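RING-type domain-containing protein (Chaetomium thermophilum, PDB 6Z3U) is a MAT1-like (Tfb3) subunit of the CAK complex and probably helps cyclin H activate the CDK7 kinase in transcription and cell-cycle control. Local coordinates at residues S14-R19 / R49-A54. Numbering follows the deposited sequence.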
ATOM      1  N   SER C  14       8.152  -1.620 -21.573  1.00 66.52           N
ATOM      2  CA  SER C  14       8.949  -2.217 -22.636  1.00 62.35           C
ATOM      3  C   SER C  14       8.152  -3.184 -23.504  1.00 57.64           C
ATOM      4  O   SER C  14       8.247  -3.130 -24.732  1.00 69.12           O
ATOM      5  CB  SER C  14      10.160  -2.942 -22.033  1.00 63.34           C
ATOM      6  OG  SER C  14      10.965  -2.054 -21.277  1.00 72.54           O
ATOM      7  N   ARG C  15       7.366  -4.066 -22.891  1.00 56.63           N
ATOM      8  CA  ARG C  15       6.677  -5.126 -23.614  1.00 58.33           C
ATOM      9  C   ARG C  15       5.215  -4.811 -23.892  1.00 58.37           C
ATOM     10  O   ARG C  15       4.531  -5.624 -24.522  1.00 60.02           O
ATOM     11  CB  ARG C  15       6.761  -6.438 -22.826  1.00 57.71           C
ATOM     12  CG  ARG C  15       8.173  -6.864 -22.473  1.00 57.76           C
ATOM     13  CD  ARG C  15       8.256  -8.358 -22.216  1.00 58.44           C
ATOM     14  NE  ARG C  15       9.571  -8.742 -21.712  1.00 71.91           N
ATOM     15  CZ  ARG C  15       9.944  -8.637 -20.438  1.00 72.22           C
ATOM     16  NH1 ARG C  15       9.104  -8.154 -19.529  1.00 68.20           N
ATOM     17  NH2 ARG C  15      11.162  -9.008 -20.072  1.00 71.78           N
ATOM     18  N   TYR C  16       4.716  -3.661 -23.443  1.00 58.19           N
ATOM     19  CA  TYR C  16       3.318  -3.322 -23.652  1.00 62.26           C
ATOM     20  C   TYR C  16       3.175  -1.817 -23.814  1.00 59.73           C
ATOM     21  O   TYR C  16       4.082  -1.045 -23.494  1.00 62.43           O
ATOM     22  CB  TYR C  16       2.440  -3.821 -22.497  1.00 61.13           C
ATOM     23  CG  TYR C  16       2.592  -3.035 -21.213  1.00 61.25           C
ATOM     24  CD1 TYR C  16       3.563  -3.373 -20.279  1.00 58.56           C
ATOM     25  CD2 TYR C  16       1.754  -1.965 -20.927  1.00 56.27           C
ATOM     26  CE1 TYR C  16       3.702  -2.662 -19.102  1.00 49.18           C
ATOM     27  CE2 TYR C  16       1.885  -1.249 -19.754  1.00 51.19           C
ATOM     28  CZ  TYR C  16       2.858  -1.603 -18.844  1.00 47.75           C
ATOM     29  OH  TYR C  16       2.992  -0.890 -17.675  1.00 45.85           O
ATOM     30  N   ARG C  17       2.015  -1.416 -24.326  1.00 57.21           N
ATOM     31  CA  ARG C  17       1.680  -0.015 -24.542  1.00 58.27           C
ATOM     32  C   ARG C  17       0.202   0.197 -24.265  1.00 58.93           C
ATOM     33  O   ARG C  17      -0.642  -0.548 -24.770  1.00 61.79           O
ATOM     34  CB  ARG C  17       2.048   0.406 -25.969  1.00 62.79           C
ATOM     35  CG  ARG C  17       1.404  -0.447 -27.053  1.00 83.00           C
ATOM     36  CD  ARG C  17       2.041  -0.180 -28.412  1.00 94.91           C
ATOM     37  NE  ARG C  17       1.401  -0.929 -29.491  1.00 92.81           N
ATOM     38  CZ  ARG C  17       1.756  -2.159 -29.860  1.00103.05           C
ATOM     39  NH1 ARG C  17       2.751  -2.784 -29.243  1.00113.14           N
ATOM     40  NH2 ARG C  17       1.120  -2.765 -30.853  1.00104.51           N
ATOM     41  N   VAL C  18      -0.104   1.216 -23.462  1.00 63.31           N
ATOM     42  CA  VAL C  18      -1.475   1.524 -23.064  1.00 64.50           C
ATOM     43  C   VAL C  18      -2.035   2.483 -24.108  1.00 55.76           C
ATOM     44  O   VAL C  18      -1.744   3.680 -24.091  1.00 58.67           O
ATOM     45  CB  VAL C  18      -1.535   2.120 -21.656  1.00 51.07           C
ATOM     46  CG1 VAL C  18      -2.950   2.575 -21.323  1.00 50.46           C
ATOM     47  CG2 VAL C  18      -1.043   1.112 -20.629  1.00 49.45           C
ATOM     48  N   ARG C  19      -2.855   1.958 -25.012  1.00 57.83           N
ATOM     49  CA  ARG C  19      -3.430   2.740 -26.095  1.00 60.15           C
ATOM     50  C   ARG C  19      -4.906   3.017 -25.834  1.00 70.85           C
ATOM     51  O   ARG C  19      -5.535   2.435 -24.945  1.00 58.11           O
ATOM     52  CB  ARG C  19      -3.235   2.040 -27.451  1.00 63.36           C
ATOM     53  CG  ARG C  19      -3.542   0.548 -27.488  1.00 74.95           C
ATOM     54  CD  ARG C  19      -2.316  -0.265 -27.900  1.00 74.39           C
ATOM     55  NE  ARG C  19      -2.675  -1.532 -28.533  1.00 73.23           N
ATOM     56  CZ  ARG C  19      -2.767  -2.700 -27.902  1.00 86.22           C
ATOM     57  NH1 ARG C  19      -3.102  -3.787 -28.583  1.00 73.84           N
ATOM     58  NH2 ARG C  19      -2.524  -2.789 -26.600  1.00 84.54           N
ATOM     59  N   ARG C  49      -3.187   0.827 -14.686  1.00 48.99           N
ATOM     60  CA  ARG C  49      -2.835   0.022 -13.521  1.00 40.84           C
ATOM     61  C   ARG C  49      -2.923  -1.464 -13.835  1.00 41.92           C
ATOM     62  O   ARG C  49      -2.055  -2.243 -13.424  1.00 40.55           O
ATOM     63  CB  ARG C  49      -3.754   0.398 -12.358  1.00 42.17           C
ATOM     64  CG  ARG C  49      -3.482  -0.308 -11.038  1.00 44.82           C
ATOM     65  CD  ARG C  49      -4.084   0.489  -9.885  1.00 38.01           C
ATOM     66  NE  ARG C  49      -4.481  -0.338  -8.749  1.00 35.64           N
ATOM     67  CZ  ARG C  49      -3.640  -0.841  -7.851  1.00 35.25           C
ATOM     68  NH1 ARG C  49      -4.103  -1.572  -6.848  1.00 46.49           N
ATOM     69  NH2 ARG C  49      -2.336  -0.626  -7.961  1.00 35.31           N
ATOM     70  N   ALA C  50      -3.957  -1.875 -14.573  1.00 51.17           N
ATOM     71  CA  ALA C  50      -4.113  -3.283 -14.918  1.00 47.61           C
ATOM     72  C   ALA C  50      -3.016  -3.746 -15.869  1.00 44.40           C
ATOM     73  O   ALA C  50      -2.408  -4.803 -15.666  1.00 49.17           O
ATOM     74  CB  ALA C  50      -5.492  -3.517 -15.537  1.00 56.95           C
ATOM     75  N   MET C  51      -2.744  -2.959 -16.914  1.00 50.77           N
ATOM     76  CA  MET C  51      -1.753  -3.359 -17.908  1.00 53.82           C
ATOM     77  C   MET C  51      -0.369  -3.517 -17.287  1.00 51.93           C
ATOM     78  O   MET C  51       0.375  -4.440 -17.637  1.00 51.60           O
ATOM     79  CB  MET C  51      -1.718  -2.337 -19.043  1.00 50.38           C
ATOM     80  CG  MET C  51      -2.975  -2.325 -19.899  1.00 53.30           C
ATOM     81  SD  MET C  51      -3.164  -3.817 -20.889  1.00 61.31           S
ATOM     82  CE  MET C  51      -2.085  -3.445 -22.270  1.00 61.71           C
ATOM     83  N   PHE C  52      -0.004  -2.626 -16.363  1.00 52.28           N
ATOM     84  CA  PHE C  52       1.284  -2.753 -15.691  1.00 46.85           C
ATOM     85  C   PHE C  52       1.371  -4.066 -14.927  1.00 49.92           C
ATOM     86  O   PHE C  52       2.316  -4.844 -15.102  1.00 50.95           O
ATOM     87  CB  PHE C  52       1.501  -1.568 -14.749  1.00 47.80           C
ATOM     88  CG  PHE C  52       2.760  -1.662 -13.939  1.00 49.50           C
ATOM     89  CD1 PHE C  52       3.986  -1.349 -14.502  1.00 53.86           C
ATOM     90  CD2 PHE C  52       2.719  -2.057 -12.612  1.00 44.84           C
ATOM     91  CE1 PHE C  52       5.148  -1.432 -13.758  1.00 59.30           C
ATOM     92  CE2 PHE C  52       3.877  -2.141 -11.863  1.00 54.73           C
ATOM     93  CZ  PHE C  52       5.093  -1.828 -12.436  1.00 59.90           C
ATOM     94  N   GLU C  53       0.381  -4.336 -14.075  1.00 52.62           N
ATOM     95  CA  GLU C  53       0.412  -5.549 -13.267  1.00 48.32           C
ATOM     96  C   GLU C  53       0.330  -6.799 -14.131  1.00 50.91           C
ATOM     97  O   GLU C  53       0.819  -7.861 -13.729  1.00 57.57           O
ATOM     98  CB  GLU C  53      -0.725  -5.514 -12.246  1.00 46.28           C
ATOM     99  CG  GLU C  53      -0.589  -4.372 -11.240  1.00 55.01           C
ATOM    100  CD  GLU C  53      -1.788  -4.238 -10.321  1.00 45.14           C
ATOM    101  OE1 GLU C  53      -2.686  -5.101 -10.380  1.00 62.54           O
ATOM    102  OE2 GLU C  53      -1.832  -3.259  -9.546  1.00 37.57           O
ATOM    103  N   ALA C  54      -0.279  -6.695 -15.316  1.00 60.58           N
ATOM    104  CA  ALA C  54      -0.372  -7.850 -16.205  1.00 57.02           C
ATOM    105  C   ALA C  54       0.981  -8.213 -16.807  1.00 54.68           C
ATOM    106  O   ALA C  54       1.206  -9.376 -17.158  1.00 50.49           O
ATOM    107  CB  ALA C  54      -1.384  -7.578 -17.319  1.00 49.19           C
TER
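Arg-19 NH2 makes a salt bridge to Glu-198 of the cyclin chain and a weak hydrogen bond to Arg-17 O (3.5 Å), and the methyl of Met-51 lies beside it. Met-51 CE sits at the edge of the Arg-19 guanidinium, near its plane, 4.4 Å from Arg-19 NH2. Met-51 CE is also 4.1 Å from Arg-17 O. Met-51 gets it there by folding at both chi2 (-69°) and chi3 (-81°), which turns the end of the thioether chain toward Arg-17 and Arg-19. Further back, Met-51 CB touches two residues at once: Tyr-16 CE2 at 3.8 Å and Val-18 CG2 at 3.9 Å. The same valine methyl lies in the plane of the tyrosine ring, at its edge.

Tyr-16 is the chief loop residue here. With CG placed between its own N and carbonyl carbon (chi1 73°), the buried ring reaches the helix and sets one face over the peptide of Met-51, whose O is 3.9 Å above the plane over the ring centre. Tyr-16 OH lies at the edge of the Phe-52 ring, in plane, 3.4 Å from Phe-52 CD1. Phe-55 and Phe-11 extend this aromatic cluster: Phe-55 lies nearly parallel to Tyr-16, and Phe-11 is steeply inclined to Phe-52.

The contact thus lays the loop ahead of helix 25-31, extended over residues 16-19, against helix 43-55, near the centre of this C-terminal piece of the MAT1-like subunit, with the cyclin touching both loop and helix and the kinase chain packing on Arg-49.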